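PDB 2Q1S: putative nucleotide sugar epimerase/ dehydratase from Bordetella bronchiseptica, which binds NADH and probably acts on nucleotide sugars, as a short-chain dehydrogenase/reductase, in the biosynthesis of lipopolysaccharide O-antigen. Local coordinates for residues N65-N73 and G215-R224; R142-A150 and L270-P279. One frame throughout, in Å; residues are numbered along the deposited sequence.

Contact 1 (N65-N73 and G215-R224); sequences NLLSAEKIN and GEILGAGRWR. With NAI (1,4-dihydronicotinamide adenine dinucleotide), chain B.
Glu70 OE2 takes the backbone N-H of Gly221 at 2.8 Å in an almost straight bond (177°), using the anti side of its carboxylate; the same oxygen forms a salt bridge with Lys367. Arg222 NH2 reaches Asn65 O at 2.7 Å, with the acceptor in the guanidinium plane but the donor well above the carbonyl plane. Leu67 O accepts from Arg222 N at 2.9 Å and, weakly, from NH1 of Arg224, whose NE goes to His110 O. Farther along, Asn73 ND2 meets an in-plane lone pair of Gly215 O at 3.2 Å. The 65-73 loop follows strand 59-63 of the Rossmann fold and holds the adenosine side of NADH. It starts with an Asx turn, Leu67 N bonding to Asn65 OD1, after which Ser68 N donates to NAI O2B (178°) and Ser68 OG to NAI O1A at 2.6 Å. Ser68 OG stands between backbone N and carbonyl carbon (chi1 56°), which aims it at the phosphate while CB sits over the centre of the Arg224 guanidinium, 3.4 Å from CZ. Leu67 CD1 lies over one face of the Arg222 guanidinium, offset toward its rim. At the outer end, Ile72 CD1 packs against Ile217 CD1 at 4.2 Å.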
loop_
_atom_site.group_PDB
_atom_site.type_symbol
_atom_site.label_atom_id
_atom_site.label_comp_id
_atom_site.label_asym_id
_atom_site.label_seq_id
_atom_site.Cartn_x
_atom_site.Cartn_y
_atom_site.Cartn_z
ATOM N N ASN A 65 -6.051 20.782 1.043
ATOM C CA ASN A 65 -4.861 21.608 0.758
ATOM C C ASN A 65 -4.943 22.369 -0.585
ATOM O O ASN A 65 -3.996 23.040 -0.999
ATOM C CB ASN A 65 -3.585 20.744 0.827
ATOM C CG ASN A 65 -3.575 19.645 -0.183
ATOM O OD1 ASN A 65 -4.558 19.388 -0.890
ATOM N ND2 ASN A 65 -2.488 18.863 -0.174
ATOM N N LEU A 66 -6.074 22.162 -1.287
ATOM C CA LEU A 66 -6.303 22.831 -2.598
ATOM C C LEU A 66 -5.352 22.380 -3.693
ATOM O O LEU A 66 -5.159 23.075 -4.685
ATOM C CB LEU A 66 -6.372 24.375 -2.493
ATOM C CG LEU A 66 -7.522 24.876 -1.591
ATOM C CD1 LEU A 66 -7.510 26.416 -1.569
ATOM C CD2 LEU A 66 -8.899 24.318 -1.978
ATOM N N LEU A 67 -4.825 21.161 -3.525
ATOM C CA LEU A 67 -3.851 20.661 -4.487
ATOM C C LEU A 67 -4.482 20.450 -5.861
ATOM O O LEU A 67 -3.843 20.722 -6.895
ATOM C CB LEU A 67 -3.220 19.397 -3.943
ATOM C CG LEU A 67 -2.201 18.667 -4.798
ATOM C CD1 LEU A 67 -1.035 19.559 -5.191
ATOM C CD2 LEU A 67 -1.736 17.428 -4.018
ATOM N N SER A 68 -5.739 20.017 -5.880
ATOM C CA SER A 68 -6.466 19.863 -7.142
ATOM C C SER A 68 -7.867 20.467 -7.084
ATOM O O SER A 68 -8.782 19.927 -7.681
ATOM C CB SER A 68 -6.510 18.399 -7.573
ATOM O OG SER A 68 -7.087 17.584 -6.554
ATOM N N ALA A 69 -7.986 21.592 -6.373
ATOM C CA ALA A 69 -9.267 22.207 -6.059
ATOM C C ALA A 69 -9.100 23.712 -6.057
ATOM O O ALA A 69 -7.974 24.256 -6.031
ATOM C CB ALA A 69 -9.743 21.727 -4.693
ATOM N N GLU A 70 -10.250 24.395 -6.118
ATOM C CA GLU A 70 -10.307 25.859 -6.060
ATOM C C GLU A 70 -11.081 26.238 -4.819
ATOM O O GLU A 70 -12.069 25.585 -4.498
ATOM C CB GLU A 70 -11.014 26.445 -7.292
ATOM C CG GLU A 70 -10.285 26.239 -8.614
ATOM C CD GLU A 70 -8.932 26.927 -8.629
ATOM O OE1 GLU A 70 -8.881 28.113 -8.254
ATOM O OE2 GLU A 70 -7.919 26.282 -8.975
ATOM N N LYS A 71 -10.604 27.276 -4.125
ATOM C CA LYS A 71 -11.230 27.826 -2.919
ATOM C C LYS A 71 -12.697 28.211 -3.142
ATOM O O LYS A 71 -13.498 28.120 -2.207
ATOM C CB LYS A 71 -10.417 29.022 -2.415
ATOM C CG LYS A 71 -10.791 29.579 -1.046
ATOM N N ILE A 72 -13.064 28.613 -4.363
ATOM C CA ILE A 72 -14.476 28.959 -4.652
ATOM C C ILE A 72 -15.437 27.799 -4.521
ATOM O O ILE A 72 -16.644 27.983 -4.526
ATOM C CB ILE A 72 -14.695 29.640 -6.028
ATOM C CG1 ILE A 72 -14.250 28.705 -7.174
ATOM C CG2 ILE A 72 -14.013 30.983 -6.033
ATOM C CD1 ILE A 72 -14.921 29.062 -8.521
ATOM N N ASN A 73 -14.897 26.599 -4.369
ATOM C CA ASN A 73 -15.719 25.435 -4.097
ATOM C C ASN A 73 -15.904 25.130 -2.617
ATOM O O ASN A 73 -16.531 24.146 -2.263
ATOM C CB ASN A 73 -15.167 24.213 -4.823
ATOM C CG ASN A 73 -15.836 23.968 -6.144
ATOM O OD1 ASN A 73 -16.983 24.326 -6.347
ATOM N ND2 ASN A 73 -15.124 23.336 -7.047
ATOM N N GLY A 215 -19.281 21.460 -10.804
ATOM C CA GLY A 215 -18.274 21.592 -9.754
ATOM C C GLY A 215 -16.920 20.986 -10.090
ATOM O O GLY A 215 -15.964 21.240 -9.368
ATOM N N GLU A 216 -16.833 20.237 -11.196
ATOM C CA GLU A 216 -15.536 19.785 -11.720
ATOM C C GLU A 216 -15.024 20.839 -12.660
ATOM O O GLU A 216 -15.614 21.064 -13.729
ATOM C CB GLU A 216 -15.637 18.438 -12.462
ATOM C CG GLU A 216 -14.254 17.993 -12.933
ATOM C CD GLU A 216 -14.159 16.578 -13.444
ATOM O OE1 GLU A 216 -15.181 15.959 -13.810
ATOM O OE2 GLU A 216 -13.015 16.071 -13.490
ATOM N N ILE A 217 -13.940 21.507 -12.236
ATOM C CA ILE A 217 -13.388 22.654 -12.960
ATOM C C ILE A 217 -12.096 22.230 -13.653
ATOM O O ILE A 217 -11.125 21.876 -12.982
ATOM C CB ILE A 217 -13.090 23.820 -11.981
ATOM C CG1 ILE A 217 -14.373 24.275 -11.274
ATOM C CG2 ILE A 217 -12.349 24.988 -12.722
ATOM C CD1 ILE A 217 -14.177 25.186 -10.008
ATOM N N LEU A 218 -12.066 22.314 -14.983
ATOM C CA LEU A 218 -10.816 22.050 -15.709
ATOM C C LEU A 218 -9.721 22.957 -15.159
ATOM O O LEU A 218 -9.959 24.143 -14.950
ATOM C CB LEU A 218 -10.991 22.283 -17.218
ATOM C CG LEU A 218 -12.045 21.405 -17.922
ATOM C CD1 LEU A 218 -12.201 21.839 -19.376
ATOM C CD2 LEU A 218 -11.717 19.909 -17.878
ATOM N N GLY A 219 -8.537 22.383 -14.868
ATOM C CA GLY A 219 -7.410 23.218 -14.404
ATOM C C GLY A 219 -7.451 23.503 -12.902
ATOM O O GLY A 219 -6.599 24.231 -12.400
ATOM N N ALA A 220 -8.426 22.962 -12.178
ATOM C CA ALA A 220 -8.504 23.216 -10.737
ATOM C C ALA A 220 -7.196 22.855 -10.014
ATOM O O ALA A 220 -6.614 21.794 -10.249
ATOM C CB ALA A 220 -9.689 22.496 -10.117
ATOM N N GLY A 221 -6.733 23.754 -9.149
ATOM C CA GLY A 221 -5.580 23.493 -8.271
ATOM C C GLY A 221 -4.236 23.766 -8.909
ATOM O O GLY A 221 -4.143 24.532 -9.865
ATOM N N ARG A 222 -3.194 23.128 -8.380
ATOM C CA ARG A 222 -1.811 23.353 -8.819
ATOM C C ARG A 222 -1.490 22.481 -10.022
ATOM O O ARG A 222 -2.156 21.458 -10.213
ATOM C CB ARG A 222 -0.848 23.025 -7.678
ATOM C CG ARG A 222 -1.284 23.666 -6.382
ATOM C CD ARG A 222 -0.300 23.497 -5.233
ATOM N NE ARG A 222 -1.100 23.311 -4.029
ATOM C CZ ARG A 222 -0.721 22.646 -2.944
ATOM N NH1 ARG A 222 0.499 22.119 -2.863
ATOM N NH2 ARG A 222 -1.570 22.527 -1.938
ATOM N N TRP A 223 -0.492 22.876 -10.819
ATOM C CA TRP A 223 0.056 22.023 -11.864
ATOM C C TRP A 223 0.571 20.706 -11.255
ATOM O O TRP A 223 1.447 20.707 -10.400
ATOM C CB TRP A 223 1.226 22.726 -12.553
ATOM C CG TRP A 223 1.837 21.925 -13.622
ATOM C CD1 TRP A 223 3.077 21.317 -13.608
ATOM C CD2 TRP A 223 1.261 21.642 -14.903
ATOM N NE1 TRP A 223 3.305 20.690 -14.816
ATOM C CE2 TRP A 223 2.220 20.892 -15.639
ATOM C CE3 TRP A 223 0.045 21.977 -15.518
ATOM C CZ2 TRP A 223 1.973 20.437 -16.943
ATOM C CZ3 TRP A 223 -0.196 21.539 -16.826
ATOM C CH2 TRP A 223 0.760 20.767 -17.519
ATOM N N ARG A 224 0.030 19.581 -11.696
ATOM C CA ARG A 224 0.464 18.312 -11.143
ATOM C C ARG A 224 1.297 17.508 -12.156
ATOM O O ARG A 224 1.392 16.265 -12.047
ATOM C CB ARG A 224 -0.741 17.543 -10.563
ATOM C CG ARG A 224 -1.323 18.301 -9.370
ATOM C CD ARG A 224 -2.590 17.711 -8.809
ATOM N NE ARG A 224 -3.646 17.454 -9.791
ATOM C CZ ARG A 224 -4.487 18.344 -10.298
ATOM N NH1 ARG A 224 -4.356 19.631 -10.001
ATOM N NH2 ARG A 224 -5.431 17.935 -11.141
HETATM P PA NAI B . -10.632 16.048 -6.703
HETATM O O1A NAI B . -9.197 16.097 -7.086
HETATM O O2A NAI B . -11.573 17.178 -7.183
HETATM O O5B NAI B . -10.815 15.881 -5.179
HETATM C C5B NAI B . -9.790 15.462 -4.271
HETATM C C4B NAI B . -9.533 16.526 -3.219
HETATM O O4B NAI B . -8.482 16.082 -2.369
HETATM C C3B NAI B . -9.075 17.860 -3.865
HETATM O O3B NAI B . -9.880 18.943 -3.368
HETATM C C2B NAI B . -7.651 18.012 -3.352
HETATM O O2B NAI B . -7.161 19.371 -3.133
HETATM C C1B NAI B . -7.711 17.255 -2.024
HETATM N N9A NAI B . -6.421 16.853 -1.490
HETATM C C8A NAI B . -5.343 16.385 -2.191
HETATM N N7A NAI B . -4.365 16.083 -1.335
HETATM C C5A NAI B . -4.780 16.330 -0.060
HETATM C C6A NAI B . -4.231 16.232 1.299
HETATM N N6A NAI B . -2.993 15.790 1.555
HETATM N N1A NAI B . -5.004 16.598 2.369
HETATM C C2A NAI B . -6.263 17.057 2.130
HETATM N N3A NAI B . -6.862 17.178 0.934
HETATM C C4A NAI B . -6.172 16.823 -0.208
HETATM O O3 NAI B . -11.141 14.667 -7.329
HETATM P PN NAI B . -12.578 13.926 -7.164
HETATM O O1N NAI B . -12.973 13.367 -8.437
HETATM O O2N NAI B . -13.441 14.861 -6.355
HETATM O O5D NAI B . -12.171 12.717 -6.136
HETATM C C5D NAI B . -12.792 12.566 -4.848
HETATM C C4D NAI B . -12.538 11.128 -4.390
HETATM O O4D NAI B . -13.220 10.250 -5.253
HETATM C C3D NAI B . -11.072 10.713 -4.523
HETATM O O3D NAI B . -10.744 9.935 -3.365
HETATM C C2D NAI B . -11.032 9.902 -5.783
HETATM O O2D NAI B . -9.937 8.947 -5.766
HETATM C C1D NAI B . -12.362 9.203 -5.752
HETATM N N1N NAI B . -12.828 8.770 -7.044
HETATM C C2N NAI B . -13.294 9.645 -7.994
HETATM C C3N NAI B . -13.762 9.188 -9.223
HETATM C C7N NAI B . -14.269 10.146 -10.296
HETATM O O7N NAI B . -14.683 9.674 -11.341
HETATM N N7N NAI B . -14.254 11.471 -10.001
HETATM C C4N NAI B . -13.818 7.794 -9.489
HETATM C C5N NAI B . -13.362 6.913 -8.466
HETATM C C6N NAI B . -12.910 7.430 -7.253
#

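Contact 2 (R142-A150 and L270-P279); sequences RLKKVVYSA and LIACAADGTP. With NAI (1,4-dihydronicotinamide adenine dinucleotide), chain B.
Two flat peptide carbonyls, those of Ala274 and Gly277, receive the ammonium of Lys145 in different ways. NZ lies in the carbonyl plane of Gly277, on a lone pair of its O at 2.6 Å, whereas it stands well above the plane of Ala274, 3.0 Å from that O. Water 1 accepts a further bond from Lys145 NZ at 2.9 Å and passes a weak one to Ala275 O, which also bonds to Lys29 NZ. The lysine reaches these oxygens by curling: chi2, chi3 and chi4 all lie near +65°, and its CB and CG run close beside Ala274 O before the chain turns toward Gly277. Pro279 CG lies alongside CD. Gly277 is the first residue past helix 263-276 to leave helical geometry, so these carbonyls lie at the helix's C-terminal end, where a positive charge would be expected to be favoured.

Strand 145-150 and helix 270-276 run roughly antiparallel, at 149°, their axes approaching to 7.7 Å. This is the layered packing of a Rossmann fold: the helix covers one side of the sheet, whose strands 102-105, 145-151 and 203-212 run parallel, while Val146 and Tyr148 point away from it and Tyr148 meets helices 128-137 and 180-199.

Val147 fills the strand-helix interface with both branches. CG1, anti to the backbone N (chi1 -178°), touches Leu270 CD2 at 3.7 Å, crossing that side chain at a slant, and also approaches Cys273 CB. CG2 sits against Ala274, 3.8 Å from its CB. Leu270 and Cys273 continue onto strand 203-212 through Ala206 and Val204. Toward the cofactor end of the strand, Ser149 OG shares a hydrogen bond with NAI O3D at 2.9 Å, with either group a possible donor.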
loop_
_atom_site.group_PDB
_atom_site.type_symbol
_atom_site.label_atom_id
_atom_site.label_comp_id
_atom_site.label_asym_id
_atom_site.label_seq_id
_atom_site.Cartn_x
_atom_site.Cartn_y
_atom_site.Cartn_z
ATOM N N ARG A 142 -17.065 9.072 19.286
ATOM C CA ARG A 142 -18.289 9.699 18.765
ATOM C C ARG A 142 -18.533 9.268 17.311
ATOM O O ARG A 142 -19.641 9.398 16.818
ATOM C CB ARG A 142 -18.171 11.222 18.842
ATOM C CG ARG A 142 -19.470 11.923 18.489
ATOM C CD ARG A 142 -19.476 13.399 18.853
ATOM N NE ARG A 142 -20.554 14.093 18.143
ATOM C CZ ARG A 142 -20.817 15.388 18.214
ATOM N NH1 ARG A 142 -20.180 16.168 19.082
ATOM N NH2 ARG A 142 -21.779 15.894 17.456
ATOM N N LEU A 143 -17.495 8.751 16.639
ATOM C CA LEU A 143 -17.635 8.332 15.226
ATOM C C LEU A 143 -18.622 7.244 14.984
ATOM O O LEU A 143 -18.488 6.171 15.577
ATOM C CB LEU A 143 -16.332 7.768 14.716
ATOM C CG LEU A 143 -15.332 8.777 14.302
ATOM C CD1 LEU A 143 -14.039 8.039 13.927
ATOM C CD2 LEU A 143 -15.819 9.597 13.089
ATOM N N LYS A 144 -19.618 7.491 14.137
ATOM C CA LYS A 144 -20.531 6.450 13.682
ATOM C C LYS A 144 -20.014 5.759 12.422
ATOM O O LYS A 144 -20.255 4.569 12.275
ATOM C CB LYS A 144 -21.947 6.979 13.359
ATOM C CG LYS A 144 -22.985 6.922 14.476
ATOM C CD LYS A 144 -22.503 7.680 15.693
ATOM C CE LYS A 144 -22.965 9.097 15.650
ATOM N NZ LYS A 144 -22.640 9.819 16.938
ATOM N N LYS A 145 -19.473 6.529 11.480
ATOM C CA LYS A 145 -19.006 5.971 10.198
ATOM C C LYS A 145 -17.942 6.829 9.614
ATOM O O LYS A 145 -17.953 8.046 9.768
ATOM C CB LYS A 145 -20.165 5.837 9.197
ATOM C CG LYS A 145 -20.219 4.463 8.443
ATOM C CD LYS A 145 -20.474 3.272 9.368
ATOM C CE LYS A 145 -21.889 3.302 9.963
ATOM N NZ LYS A 145 -22.914 3.122 8.903
ATOM N N VAL A 146 -16.988 6.128 8.996
ATOM C CA VAL A 146 -15.925 6.739 8.204
ATOM C C VAL A 146 -16.042 6.201 6.786
ATOM O O VAL A 146 -15.852 5.007 6.588
ATOM C CB VAL A 146 -14.498 6.386 8.780
ATOM C CG1 VAL A 146 -13.428 7.020 7.926
ATOM C CG2 VAL A 146 -14.438 6.863 10.242
ATOM N N VAL A 147 -16.372 7.061 5.833
ATOM C CA VAL A 147 -16.599 6.623 4.476
ATOM C C VAL A 147 -15.395 7.040 3.623
ATOM O O VAL A 147 -15.047 8.214 3.545
ATOM C CB VAL A 147 -17.915 7.246 3.912
ATOM C CG1 VAL A 147 -18.164 6.711 2.482
ATOM C CG2 VAL A 147 -19.124 6.829 4.814
ATOM N N TYR A 148 -14.828 6.032 2.956
ATOM C CA TYR A 148 -13.653 6.189 2.093
ATOM C C TYR A 148 -14.057 5.989 0.618
ATOM O O TYR A 148 -14.659 4.950 0.292
ATOM C CB TYR A 148 -12.612 5.137 2.517
ATOM C CG TYR A 148 -11.447 4.980 1.514
ATOM C CD1 TYR A 148 -10.576 6.048 1.260
ATOM C CD2 TYR A 148 -11.231 3.795 0.863
ATOM C CE1 TYR A 148 -9.533 5.933 0.386
ATOM C CE2 TYR A 148 -10.203 3.656 -0.055
ATOM C CZ TYR A 148 -9.318 4.712 -0.283
ATOM O OH TYR A 148 -8.290 4.597 -1.164
ATOM N N SER A 149 -13.779 6.993 -0.226
ATOM C CA SER A 149 -14.005 6.846 -1.650
ATOM C C SER A 149 -12.923 6.015 -2.298
ATOM O O SER A 149 -11.794 6.449 -2.436
ATOM C CB SER A 149 -14.139 8.202 -2.316
ATOM O OG SER A 149 -13.100 9.076 -1.924
ATOM N N ALA A 150 -13.298 4.793 -2.691
ATOM C CA ALA A 150 -12.425 3.851 -3.342
ATOM C C ALA A 150 -12.663 3.876 -4.871
ATOM O O ALA A 150 -13.654 4.445 -5.366
ATOM C CB ALA A 150 -12.712 2.478 -2.740
ATOM N N LEU A 270 -22.703 8.292 -1.026
ATOM C CA LEU A 270 -21.768 8.431 0.080
ATOM C C LEU A 270 -22.524 8.658 1.392
ATOM O O LEU A 270 -22.195 8.057 2.419
ATOM C CB LEU A 270 -20.844 9.630 -0.169
ATOM C CG LEU A 270 -19.765 9.440 -1.255
ATOM C CD1 LEU A 270 -19.198 10.759 -1.613
ATOM C CD2 LEU A 270 -18.629 8.492 -0.762
ATOM N N ILE A 271 -23.571 9.490 1.346
ATOM C CA ILE A 271 -24.391 9.694 2.534
ATOM C C ILE A 271 -25.110 8.407 2.987
ATOM O O ILE A 271 -25.208 8.097 4.207
ATOM C CB ILE A 271 -25.364 10.869 2.305
ATOM C CG1 ILE A 271 -24.551 12.181 2.225
ATOM C CG2 ILE A 271 -26.446 10.906 3.415
ATOM C CD1 ILE A 271 -25.310 13.341 1.640
ATOM N N ALA A 272 -25.600 7.618 2.038
ATOM C CA ALA A 272 -26.223 6.325 2.386
ATOM C C ALA A 272 -25.222 5.351 3.018
ATOM O O ALA A 272 -25.554 4.603 3.934
ATOM C CB ALA A 272 -26.903 5.704 1.171
ATOM N N CYS A 273 -23.994 5.365 2.517
ATOM C CA CYS A 273 -22.929 4.565 3.126
ATOM C C CYS A 273 -22.710 5.012 4.570
ATOM O O CYS A 273 -22.559 4.178 5.448
ATOM C CB CYS A 273 -21.630 4.720 2.329
ATOM S SG CYS A 273 -21.629 3.757 0.771
ATOM N N ALA A 274 -22.607 6.326 4.789
ATOM C CA ALA A 274 -22.393 6.871 6.130
ATOM C C ALA A 274 -23.509 6.469 7.071
ATOM O O ALA A 274 -23.285 5.959 8.169
ATOM C CB ALA A 274 -22.295 8.371 6.105
ATOM N N ALA A 275 -24.737 6.732 6.645
ATOM C CA ALA A 275 -25.872 6.488 7.511
ATOM C C ALA A 275 -26.076 5.003 7.827
ATOM O O ALA A 275 -26.267 4.632 8.985
ATOM C CB ALA A 275 -27.137 7.095 6.866
ATOM N N ASP A 276 -26.007 4.173 6.791
ATOM C CA ASP A 276 -26.492 2.797 6.883
ATOM C C ASP A 276 -25.533 1.697 6.463
ATOM O O ASP A 276 -25.859 0.511 6.585
ATOM C CB ASP A 276 -27.781 2.635 6.077
ATOM C CG ASP A 276 -28.954 3.423 6.662
ATOM O OD1 ASP A 276 -29.105 3.502 7.895
ATOM O OD2 ASP A 276 -29.726 3.947 5.861
ATOM N N GLY A 277 -24.372 2.080 5.934
ATOM C CA GLY A 277 -23.405 1.048 5.513
ATOM C C GLY A 277 -22.846 0.228 6.678
ATOM O O GLY A 277 -22.571 0.765 7.753
ATOM N N THR A 278 -22.600 -1.050 6.417
ATOM C CA THR A 278 -22.058 -1.947 7.439
ATOM C C THR A 278 -20.576 -1.624 7.703
ATOM O O THR A 278 -19.773 -1.592 6.750
ATOM C CB THR A 278 -22.140 -3.371 6.952
ATOM O OG1 THR A 278 -23.508 -3.679 6.707
ATOM C CG2 THR A 278 -21.633 -4.352 8.021
ATOM N N PRO A 279 -20.197 -1.372 8.977
ATOM C CA PRO A 279 -18.778 -1.168 9.302
ATOM C C PRO A 279 -17.939 -2.354 8.807
ATOM O O PRO A 279 -18.303 -3.533 8.983
ATOM C CB PRO A 279 -18.787 -1.073 10.839
ATOM C CG PRO A 279 -20.149 -0.497 11.132
ATOM C CD PRO A 279 -21.043 -1.265 10.186
HETATM P PA NAI B . -10.632 16.048 -6.703
HETATM O O1A NAI B . -9.197 16.097 -7.086
HETATM O O2A NAI B . -11.573 17.178 -7.183
HETATM O O5B NAI B . -10.815 15.881 -5.179
HETATM C C5B NAI B . -9.790 15.462 -4.271
HETATM C C4B NAI B . -9.533 16.526 -3.219
HETATM O O4B NAI B . -8.482 16.082 -2.369
HETATM C C3B NAI B . -9.075 17.860 -3.865
HETATM O O3B NAI B . -9.880 18.943 -3.368
HETATM C C2B NAI B . -7.651 18.012 -3.352
HETATM O O2B NAI B . -7.161 19.371 -3.133
HETATM C C1B NAI B . -7.711 17.255 -2.024
HETATM N N9A NAI B . -6.421 16.853 -1.490
HETATM C C8A NAI B . -5.343 16.385 -2.191
HETATM N N7A NAI B . -4.365 16.083 -1.335
HETATM C C5A NAI B . -4.780 16.330 -0.060
HETATM C C6A NAI B . -4.231 16.232 1.299
HETATM N N6A NAI B . -2.993 15.790 1.555
HETATM N N1A NAI B . -5.004 16.598 2.369
HETATM C C2A NAI B . -6.263 17.057 2.130
HETATM N N3A NAI B . -6.862 17.178 0.934
HETATM C C4A NAI B . -6.172 16.823 -0.208
HETATM O O3 NAI B . -11.141 14.667 -7.329
HETATM P PN NAI B . -12.578 13.926 -7.164
HETATM O O1N NAI B . -12.973 13.367 -8.437
HETATM O O2N NAI B . -13.441 14.861 -6.355
HETATM O O5D NAI B . -12.171 12.717 -6.136
HETATM C C5D NAI B . -12.792 12.566 -4.848
HETATM C C4D NAI B . -12.538 11.128 -4.390
HETATM O O4D NAI B . -13.220 10.250 -5.253
HETATM C C3D NAI B . -11.072 10.713 -4.523
HETATM O O3D NAI B . -10.744 9.935 -3.365
HETATM C C2D NAI B . -11.032 9.902 -5.783
HETATM O O2D NAI B . -9.937 8.947 -5.766
HETATM C C1D NAI B . -12.362 9.203 -5.752
HETATM N N1N NAI B . -12.828 8.770 -7.044
HETATM C C2N NAI B . -13.294 9.645 -7.994
HETATM C C3N NAI B . -13.762 9.188 -9.223
HETATM C C7N NAI B . -14.269 10.146 -10.296
HETATM O O7N NAI B . -14.683 9.674 -11.341
HETATM N N7N NAI B . -14.254 11.471 -10.001
HETATM C C4N NAI B . -13.818 7.794 -9.489
HETATM C C5N NAI B . -13.362 6.913 -8.466
HETATM C C6N NAI B . -12.910 7.430 -7.253
HETATM O O HOH W 1 -25.035 1.925 10.450
#

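The two contacts alternate along the chain: 65-73, then 142-150, 215-224 and 270-279. Their centres are 25 Å apart, on opposite sides of the chain's centre, and their nearest atoms stay about 11 Å from each other. Both nevertheless belong to the same mixed sheet and its flanking elements. Contact 1 joins the loops that follow strands 59-63 and 203-212, whereas contact 2 sets strand 145-151, the parallel neighbour of 203-212, against helix 263-276. Bound NADH bridges the gap: contact 1 meets its adenosine ribose and a phosphate, and contact 2 meets the nicotinamide ribose, so the cofactor is held from well-separated parts of the fold.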